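Local coordinates for HpcH/HpaI aldolase/citrate lyase family protein (Burkholderia cenocepacia, PDB 4MF4) that is of unassigned function but belongs to the HpcH/HpaI aldolase/citrate lyase family, whose members are built on a TIM barrel, at residues Gly29-Leu34 with Leu246-Ala251; Asp184-Gly189 with Val224-Phe229; Leu43-Tyr48 with Ala73-Pro78; Val83-Arg88 with Arg102-Pro107. One frame throughout, in Å; residues are numbered along the deposited sequence.

Contact 1: Gly29-Leu34 with Leu246-Ala251; sequences GLWLSL and LITVSA
G29 and T248 form a parallel bridge with their CA atoms 4.5 Å apart, while the axes of strands 29-32 and 246-251 diverge by 45°. G29 bonds through both its N and its O: its N donates to I247 O at 2.9 Å, and its O accepts V249 N, with the N-H pointing at the oxygen at 169°. Two residues on, W31 N donates to S250 O at 3.1 Å. The partner of W31 is A251, not S250, so the register slips by one residue; this is a beta bulge, and V249 is the centre of an inverse gamma turn, consistent with a local distortion of strand 246-251 at the bulge. These are the first and last of the eight parallel strands, and their bonds close the TIM barrel. On the face carrying W31, T248 and A251, the T248 methyl does the touching: CG2 is anti to the backbone N and meets W31 CE3 at 3.6 Å, approaching the indole obliquely. W31 CB rests on A251 CB at 3.6 Å. The indole also has a polar and an aromatic partner: NE1 donates to D54, and the ring of F229 packs edge-to-face with it. L30 starts away from strand 246-251, yet its CD1 swings back to V249 O at 3.4 Å. W255 of helix 252-268 also packs on L30, and its NE1 bonds to V249 O.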
# COMPACT_ATOMS: atom_id res chain seq x y z
N GLY A 29 24.92 -5.26 15.29
CA GLY A 29 23.59 -5.03 14.74
C GLY A 29 23.59 -3.81 13.86
O GLY A 29 24.53 -3.00 13.88
N LEU A 30 22.54 -3.67 13.08
CA LEU A 30 22.36 -2.48 12.28
C LEU A 30 20.90 -2.03 12.54
O LEU A 30 20.04 -2.89 12.62
CB LEU A 30 22.55 -2.89 10.83
CG LEU A 30 22.70 -1.84 9.74
CD1 LEU A 30 23.97 -0.97 9.97
CD2 LEU A 30 22.76 -2.57 8.39
N TRP A 31 20.67 -0.72 12.69
CA TRP A 31 19.35 -0.13 12.83
C TRP A 31 18.71 0.03 11.46
O TRP A 31 19.36 0.53 10.52
CB TRP A 31 19.48 1.28 13.44
CG TRP A 31 18.42 1.60 14.38
CD1 TRP A 31 17.41 2.49 14.21
CD2 TRP A 31 18.27 1.06 15.70
NE1 TRP A 31 16.62 2.52 15.34
CE2 TRP A 31 17.13 1.64 16.26
CE3 TRP A 31 18.98 0.13 16.45
CZ2 TRP A 31 16.70 1.34 17.54
CZ3 TRP A 31 18.55 -0.19 17.72
CH2 TRP A 31 17.41 0.41 18.26
N LEU A 32 17.45 -0.41 11.35
CA LEU A 32 16.72 -0.27 10.11
C LEU A 32 15.62 0.78 10.29
O LEU A 32 14.59 0.50 10.88
CB LEU A 32 16.10 -1.59 9.66
CG LEU A 32 17.01 -2.81 9.54
CD1 LEU A 32 16.19 -4.00 9.09
CD2 LEU A 32 18.17 -2.56 8.59
N SER A 33 15.89 1.98 9.75
CA SER A 33 15.01 3.15 9.77
C SER A 33 14.27 3.43 8.44
O SER A 33 13.25 4.14 8.43
CB SER A 33 15.83 4.42 10.06
OG SER A 33 16.56 4.28 11.27
N LEU A 34 14.76 2.89 7.32
CA LEU A 34 14.23 3.28 6.01
C LEU A 34 12.84 2.71 5.72
O LEU A 34 12.12 3.24 4.85
CB LEU A 34 15.20 2.89 4.87
CG LEU A 34 16.55 3.62 4.72
CD1 LEU A 34 17.44 2.81 3.75
CD2 LEU A 34 16.28 5.04 4.24
N LEU A 246 26.08 -6.04 22.85
CA LEU A 246 25.11 -5.83 21.76
C LEU A 246 25.28 -4.44 21.18
O LEU A 246 24.67 -3.44 21.66
CB LEU A 246 23.70 -6.05 22.26
CG LEU A 246 22.63 -6.11 21.18
CD1 LEU A 246 22.46 -7.54 20.68
CD2 LEU A 246 21.32 -5.59 21.67
N ILE A 247 26.13 -4.35 20.16
CA ILE A 247 26.59 -3.07 19.67
C ILE A 247 25.95 -2.78 18.31
O ILE A 247 26.11 -3.58 17.39
CB ILE A 247 28.11 -3.05 19.53
CG1 ILE A 247 28.76 -3.23 20.91
CG2 ILE A 247 28.55 -1.72 18.92
CD1 ILE A 247 30.26 -3.34 20.89
N THR A 248 25.23 -1.66 18.22
CA THR A 248 24.60 -1.22 16.99
C THR A 248 25.61 -0.35 16.25
O THR A 248 26.03 0.66 16.78
CB THR A 248 23.36 -0.31 17.24
OG1 THR A 248 22.52 -0.82 18.26
CG2 THR A 248 22.54 -0.17 16.00
N VAL A 249 25.96 -0.74 15.02
CA VAL A 249 26.88 0.01 14.16
C VAL A 249 26.08 0.99 13.30
O VAL A 249 25.93 0.82 12.07
CB VAL A 249 27.78 -0.93 13.29
CG1 VAL A 249 28.90 -0.15 12.63
CG2 VAL A 249 28.40 -2.05 14.09
N SER A 250 25.52 2.00 13.97
CA SER A 250 24.68 3.02 13.35
C SER A 250 23.45 2.45 12.62
O SER A 250 22.91 1.44 13.03
CB SER A 250 25.54 3.93 12.47
OG SER A 250 24.88 5.13 12.08
N ALA A 251 23.01 3.10 11.55
CA ALA A 251 21.68 2.87 10.92
C ALA A 251 21.84 2.88 9.42
O ALA A 251 22.78 3.54 8.86
CB ALA A 251 20.70 3.97 11.35

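Contact 2: Asp184-Gly189 with Val224-Phe229; sequences DCLFVG and VAVGIF
Backbone hydrogen bonds join L186 and V188 to both neighbours of their bridge partners. L186 N donates to A225 O and L186 O accepts G227 N at 2.7 Å; V188 N then donates to G227 O, its N-H aimed at 174° although the nitrogen sits 39° above the carbonyl plane. The ladder ends with F229 N to V188 O, longer at 3.2 Å. At its start a water takes over, donating to D184 O and accepting from A225 N. This alternation is that of parallel strands, here the sixth and seventh of the TIM barrel, linked through helices 190-196 and 206-222. Side-chain packing divides between the two faces. Where L186, V188, V226 and I228 point, V188 CB meets I228 CG1 at 4.2 Å, and V226 CG1 sets a methyl against the carbonyl oxygen L186 O at 3.4 Å; M212 and L216 of helix 206-222 cover this layer. On the other face, F187 CG is anti to the backbone N (chi1 -171°), which lays the ring alongside the other strand where G227 has no side chain. The ring takes I228 N over one face, 3.7 Å from CE2, and its CZ reaches F229 CB at 4.1 Å.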
# COMPACT_ATOMS: atom_id res chain seq x y z
N ASP A 184 16.99 -9.67 29.40
CA ASP A 184 18.14 -10.37 28.78
C ASP A 184 19.24 -9.39 28.35
O ASP A 184 20.36 -9.80 28.07
CB ASP A 184 17.71 -11.20 27.57
CG ASP A 184 16.59 -12.20 27.89
OD1 ASP A 184 16.77 -13.03 28.84
OD2 ASP A 184 15.51 -12.13 27.24
N CYS A 185 18.94 -8.08 28.31
CA CYS A 185 19.95 -7.13 27.90
C CYS A 185 19.58 -5.74 28.36
O CYS A 185 18.42 -5.38 28.26
CB CYS A 185 19.99 -7.10 26.37
SG CYS A 185 21.30 -6.03 25.69
N LEU A 186 20.55 -4.94 28.80
CA LEU A 186 20.32 -3.54 29.11
C LEU A 186 20.82 -2.76 27.92
O LEU A 186 21.97 -2.96 27.52
CB LEU A 186 21.10 -3.09 30.35
CG LEU A 186 20.89 -3.84 31.64
CD1 LEU A 186 21.93 -3.44 32.69
CD2 LEU A 186 19.48 -3.65 32.13
N PHE A 187 20.01 -1.86 27.35
CA PHE A 187 20.47 -1.13 26.17
C PHE A 187 20.61 0.37 26.44
O PHE A 187 19.69 1.01 26.89
CB PHE A 187 19.51 -1.41 25.02
CG PHE A 187 19.98 -0.88 23.69
CD1 PHE A 187 19.68 0.40 23.31
CD2 PHE A 187 20.64 -1.70 22.80
CE1 PHE A 187 20.05 0.86 22.07
CE2 PHE A 187 21.02 -1.25 21.56
CZ PHE A 187 20.70 0.03 21.18
N VAL A 188 21.79 0.91 26.20
CA VAL A 188 22.03 2.37 26.30
C VAL A 188 21.86 3.10 24.96
O VAL A 188 22.56 2.81 23.97
CB VAL A 188 23.48 2.63 26.81
CG1 VAL A 188 23.74 4.12 26.98
CG2 VAL A 188 23.73 1.93 28.14
N GLY A 189 20.91 4.04 24.91
CA GLY A 189 20.85 4.99 23.79
C GLY A 189 21.53 6.30 24.20
O GLY A 189 20.95 7.06 24.95
N VAL A 224 24.34 -9.72 32.95
CA VAL A 224 23.37 -9.38 31.93
C VAL A 224 24.11 -8.58 30.85
O VAL A 224 24.85 -7.61 31.14
CB VAL A 224 22.25 -8.52 32.55
CG1 VAL A 224 21.24 -8.10 31.48
CG2 VAL A 224 21.58 -9.26 33.72
N ALA A 225 23.96 -9.03 29.61
CA ALA A 225 24.46 -8.31 28.46
C ALA A 225 24.10 -6.84 28.46
O ALA A 225 22.97 -6.48 28.79
CB ALA A 225 23.93 -8.93 27.19
N VAL A 226 25.07 -6.00 28.07
CA VAL A 226 24.76 -4.61 27.80
C VAL A 226 24.93 -4.25 26.32
O VAL A 226 25.85 -4.72 25.68
CB VAL A 226 25.62 -3.70 28.66
CG1 VAL A 226 25.19 -2.24 28.50
CG2 VAL A 226 25.47 -4.15 30.12
N GLY A 227 24.01 -3.45 25.81
CA GLY A 227 24.03 -3.01 24.42
C GLY A 227 24.07 -1.49 24.34
O GLY A 227 23.82 -0.81 25.33
N ILE A 228 24.31 -0.98 23.14
CA ILE A 228 24.52 0.44 22.92
C ILE A 228 24.37 0.75 21.45
O ILE A 228 24.65 -0.10 20.57
CB ILE A 228 25.93 0.86 23.45
CG1 ILE A 228 26.08 2.39 23.49
CG2 ILE A 228 27.00 0.17 22.66
CD1 ILE A 228 27.22 2.89 24.35
N PHE A 229 23.88 1.96 21.18
CA PHE A 229 23.80 2.48 19.82
C PHE A 229 25.06 3.29 19.61
O PHE A 229 25.26 4.30 20.30
CB PHE A 229 22.56 3.40 19.64
CG PHE A 229 22.36 3.86 18.21
CD1 PHE A 229 22.99 5.02 17.76
CD2 PHE A 229 21.66 3.10 17.31
CE1 PHE A 229 22.86 5.43 16.44
CE2 PHE A 229 21.53 3.50 15.99
CZ PHE A 229 22.13 4.68 15.56
O HOH W 1 22.23 -11.43 29.24

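Contact 3: Leu43-Tyr48 with Ala73-Pro78; sequences LAHAGY and AAAHLP
H45 has CG anti to its carbonyl carbon (chi1 -69°), and L77 adopts the same first torsion (chi1 -77°); the two side chains meet at about a right angle. L77 CD1 comes over one face of the imidazole, and its nearest ring atom is H45 ND1 at 3.4 Å. CG and CE1 of H45 both stand 3.8 Å from that methyl, which places it over the ND1 side of the ring. A75 meets the other end of the imidazole: its CB approaches NE2 of H45 at 3.5 Å from an oblique direction. The same methyl also touches A44 CB at 3.6 Å, so A75 fits against two consecutive residues. Nearer the backbone, L77 CB lies 3.6 Å from A44 O, and CD1 of L77 is 3.7 Å from that oxygen. The evidence therefore points to van der Waals packing between two turns. Each is a type I beta turn, L43 to A46 and A73 to H76. Just past helix 62-73, H76 takes a positive phi of 58°, and its ND1 donates back to A74 O; in a fourth subunit, another H76 stacks on its ring. The contact lies about 17 Å from the centre of the chain, measured between centres, and joins the loop running from helix 37-43 to strand 50-54 with the loop running from helix 62-73 to strand 80-84.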
# COMPACT_ATOMS: atom_id res chain seq x y z
N LEU A 43 20.19 -5.92 3.32
CA LEU A 43 21.01 -5.90 4.54
C LEU A 43 21.11 -7.23 5.29
O LEU A 43 22.08 -7.47 6.01
CB LEU A 43 20.59 -4.72 5.45
CG LEU A 43 20.90 -3.37 4.83
CD1 LEU A 43 20.26 -2.23 5.63
CD2 LEU A 43 22.42 -3.15 4.72
N ALA A 44 20.13 -8.09 5.11
CA ALA A 44 20.21 -9.47 5.57
C ALA A 44 21.40 -10.26 4.98
O ALA A 44 21.76 -11.32 5.53
CB ALA A 44 18.90 -10.21 5.34
N HIS A 45 22.06 -9.69 3.95
CA HIS A 45 23.25 -10.26 3.33
C HIS A 45 24.53 -9.54 3.80
O HIS A 45 25.61 -9.79 3.30
CB HIS A 45 23.17 -10.15 1.80
CG HIS A 45 22.14 -11.01 1.17
ND1 HIS A 45 22.43 -12.23 0.59
CD2 HIS A 45 20.80 -10.86 1.06
CE1 HIS A 45 21.32 -12.77 0.11
NE2 HIS A 45 20.32 -11.96 0.40
N ALA A 46 24.42 -8.65 4.78
CA ALA A 46 25.54 -7.81 5.16
C ALA A 46 26.41 -8.40 6.28
O ALA A 46 27.43 -7.81 6.62
CB ALA A 46 25.03 -6.43 5.56
N GLY A 47 26.01 -9.55 6.83
CA GLY A 47 26.80 -10.25 7.84
C GLY A 47 26.56 -9.90 9.31
O GLY A 47 27.27 -10.39 10.20
N TYR A 48 25.59 -9.05 9.60
CA TYR A 48 25.36 -8.61 10.99
C TYR A 48 24.72 -9.75 11.80
O TYR A 48 23.98 -10.60 11.26
CB TYR A 48 24.47 -7.37 11.03
CG TYR A 48 25.25 -6.13 10.68
CD1 TYR A 48 25.51 -5.81 9.37
CD2 TYR A 48 25.70 -5.27 11.66
CE1 TYR A 48 26.30 -4.69 9.05
CE2 TYR A 48 26.45 -4.15 11.36
CZ TYR A 48 26.74 -3.86 10.06
OH TYR A 48 27.43 -2.72 9.78
N ALA A 73 13.89 -12.88 6.50
CA ALA A 73 13.86 -14.36 6.54
C ALA A 73 14.09 -14.95 5.14
O ALA A 73 14.66 -16.02 4.99
CB ALA A 73 12.55 -14.88 7.12
N ALA A 74 13.66 -14.23 4.13
CA ALA A 74 13.78 -14.70 2.78
C ALA A 74 15.21 -14.84 2.33
O ALA A 74 15.45 -15.62 1.39
CB ALA A 74 12.99 -13.80 1.82
N ALA A 75 16.15 -14.12 2.95
CA ALA A 75 17.56 -14.22 2.60
C ALA A 75 18.16 -15.53 3.06
O ALA A 75 19.23 -15.85 2.62
CB ALA A 75 18.39 -13.06 3.15
N HIS A 76 17.52 -16.22 4.00
CA HIS A 76 18.00 -17.52 4.53
C HIS A 76 19.42 -17.43 5.11
O HIS A 76 20.24 -18.35 4.97
CB HIS A 76 17.97 -18.62 3.43
CG HIS A 76 16.61 -19.13 3.09
ND1 HIS A 76 15.63 -18.34 2.51
CD2 HIS A 76 16.07 -20.37 3.19
CE1 HIS A 76 14.55 -19.06 2.28
NE2 HIS A 76 14.78 -20.30 2.69
N LEU A 77 19.72 -16.33 5.78
CA LEU A 77 21.05 -16.12 6.32
C LEU A 77 20.93 -15.92 7.83
O LEU A 77 19.83 -15.93 8.35
CB LEU A 77 21.73 -14.96 5.58
CG LEU A 77 22.26 -15.36 4.17
CD1 LEU A 77 22.68 -14.13 3.35
CD2 LEU A 77 23.44 -16.32 4.24
N PRO A 78 22.04 -15.74 8.54
CA PRO A 78 21.92 -15.83 10.02
C PRO A 78 21.42 -14.62 10.84
O PRO A 78 21.21 -14.76 12.03
CB PRO A 78 23.36 -16.17 10.47
CG PRO A 78 24.14 -16.41 9.26
CD PRO A 78 23.43 -15.81 8.08

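Contact 4: Val83-Arg88 with Arg102-Pro107; sequences VRVPAR and RTLMFP. With EDO (1,2-ethanediol), chain G.
R84 leaves strand 83-84 on the same face as M105, and its CB lies 4.0 Å from M105 CB. CG, anti to the backbone N, is next to M105 O, and CD rests against M105 SD at 3.9 Å as the two chains slant across each other. A bend at chi3 (75°) then turns the guanidinium, where NE makes a salt bridge with D54 and NH1 bonds to Q164; these two protein partners probably limit the group's rotation. NH2 donates to O2 of 1,2-ethanediol, probably from the crystallisation liquor, at 2.8 Å, and that oxygen sits at the edge of the guanidinium, in its plane. The backbones form a parallel ladder: V83 N to T103 O, M105 N to V83 O with an N-H angle of 172°, and V85 N to M105 O. It pairs the third and fourth strands of the TIM barrel, the two strands of a beta-alpha-beta unit whose crossover is helix 90-98. On the face away from R84, V83 CB meets L104 CD2 at 3.9 Å. Beyond the strand end, V85 CG2 approaches F106 CD2 at 4.0 Å, and R88 CG reaches the same ring atom at 3.7 Å, both obliquely; the R88 guanidinium runs on to bond H117 through NE. P107 CD packs against V85 O at 3.4 Å.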
# COMPACT_ATOMS: atom_id res chain seq x y z
N VAL A 83 12.83 -6.17 17.19
CA VAL A 83 11.84 -5.09 16.98
C VAL A 83 11.84 -4.13 18.15
O VAL A 83 11.69 -4.56 19.31
CB VAL A 83 10.40 -5.66 16.72
CG1 VAL A 83 9.36 -4.55 16.72
CG2 VAL A 83 10.34 -6.40 15.40
N ARG A 84 12.06 -2.84 17.90
CA ARG A 84 11.82 -1.85 18.98
C ARG A 84 10.39 -1.33 18.92
O ARG A 84 10.05 -0.62 17.96
CB ARG A 84 12.78 -0.67 18.96
CG ARG A 84 12.37 0.39 20.01
CD ARG A 84 13.49 1.32 20.37
NE ARG A 84 13.72 2.30 19.31
CZ ARG A 84 14.58 3.32 19.38
NH1 ARG A 84 15.36 3.52 20.45
NH2 ARG A 84 14.67 4.14 18.35
N VAL A 85 9.56 -1.67 19.93
CA VAL A 85 8.17 -1.26 19.93
C VAL A 85 8.06 0.22 20.28
O VAL A 85 9.01 0.80 20.83
CB VAL A 85 7.26 -2.13 20.84
CG1 VAL A 85 7.29 -3.57 20.39
CG2 VAL A 85 7.62 -1.99 22.32
N PRO A 86 6.94 0.87 19.90
CA PRO A 86 6.79 2.29 20.16
C PRO A 86 6.65 2.64 21.64
O PRO A 86 7.11 3.70 22.05
CB PRO A 86 5.48 2.66 19.42
CG PRO A 86 5.21 1.52 18.51
CD PRO A 86 5.75 0.31 19.25
N ALA A 87 6.02 1.75 22.42
CA ALA A 87 5.65 2.02 23.82
C ALA A 87 5.26 0.68 24.46
O ALA A 87 5.09 -0.32 23.79
CB ALA A 87 4.46 2.97 23.89
N ARG A 88 5.13 0.69 25.78
CA ARG A 88 4.85 -0.54 26.50
C ARG A 88 3.34 -0.71 26.67
O ARG A 88 2.85 -0.70 27.79
CB ARG A 88 5.56 -0.46 27.84
CG ARG A 88 5.93 -1.78 28.42
CD ARG A 88 6.70 -1.58 29.69
NE ARG A 88 5.87 -0.98 30.71
CZ ARG A 88 5.96 0.26 31.14
NH1 ARG A 88 6.92 1.08 30.72
NH2 ARG A 88 5.12 0.65 32.08
N ARG A 102 10.79 -12.31 17.89
CA ARG A 102 11.07 -13.04 19.14
C ARG A 102 12.04 -12.29 20.06
O ARG A 102 12.32 -12.75 21.18
CB ARG A 102 11.62 -14.44 18.84
CG ARG A 102 10.64 -15.28 18.04
CD ARG A 102 11.02 -16.76 17.98
NE ARG A 102 12.27 -16.96 17.26
CZ ARG A 102 12.87 -18.14 17.12
NH1 ARG A 102 12.35 -19.26 17.66
NH2 ARG A 102 13.99 -18.22 16.44
N THR A 103 12.59 -11.18 19.58
CA THR A 103 13.41 -10.32 20.43
C THR A 103 12.82 -8.91 20.33
O THR A 103 12.68 -8.34 19.24
CB THR A 103 14.90 -10.34 20.03
OG1 THR A 103 15.42 -11.68 20.03
CG2 THR A 103 15.70 -9.46 20.96
N LEU A 104 12.45 -8.36 21.47
CA LEU A 104 11.81 -7.06 21.54
C LEU A 104 12.64 -6.10 22.36
O LEU A 104 13.21 -6.49 23.41
CB LEU A 104 10.47 -7.20 22.22
CG LEU A 104 9.36 -7.92 21.49
CD1 LEU A 104 8.05 -7.68 22.23
CD2 LEU A 104 9.29 -7.47 20.05
N MET A 105 12.73 -4.86 21.88
CA MET A 105 13.35 -3.79 22.63
C MET A 105 12.26 -2.83 23.12
O MET A 105 11.44 -2.36 22.33
CB MET A 105 14.38 -3.02 21.78
CG MET A 105 15.13 -1.99 22.62
SD MET A 105 16.35 -1.05 21.69
CE MET A 105 17.27 -2.34 20.88
N PHE A 106 12.27 -2.52 24.42
CA PHE A 106 11.33 -1.56 25.03
C PHE A 106 12.05 -0.23 25.34
O PHE A 106 13.08 -0.20 26.06
CB PHE A 106 10.77 -2.16 26.31
CG PHE A 106 9.86 -3.30 26.09
CD1 PHE A 106 10.37 -4.57 25.87
CD2 PHE A 106 8.49 -3.10 26.03
CE1 PHE A 106 9.51 -5.65 25.68
CE2 PHE A 106 7.64 -4.15 25.82
CZ PHE A 106 8.16 -5.44 25.63
N PRO A 107 11.52 0.88 24.82
CA PRO A 107 12.09 2.18 25.07
C PRO A 107 11.77 2.65 26.48
O PRO A 107 10.89 2.12 27.12
CB PRO A 107 11.38 3.09 24.06
CG PRO A 107 10.15 2.42 23.67
CD PRO A 107 10.32 0.93 23.96
C1 EDO G . 18.60 4.29 18.81
O1 EDO G . 19.05 4.68 20.12
C2 EDO G . 18.18 5.47 17.94
O2 EDO G . 16.88 5.93 18.36

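How the contacts relate
From the N terminus, strand 27-32 opens the longest loop, which contact 1 closes only at strand 246-251; the other three contacts are nested inside it, in series, and none cross. Contact 3 closes first, joining two helix-to-strand loops at the N-terminal ends of strands 50-54 and 80-84, and Y48 and L43 from it pack on G29, L30 and L32 of contact 1. Contact 4 follows within a single beta-alpha-beta unit, and contact 2 comes last, pairing strands six and seven. Contacts 1, 2 and 4 share the barrel sheet: I228 probably bonds through its backbone to T248 and L246, W31 meets R84, and F187 reaches M105. Contact 3 touches neither contact 2 nor contact 4.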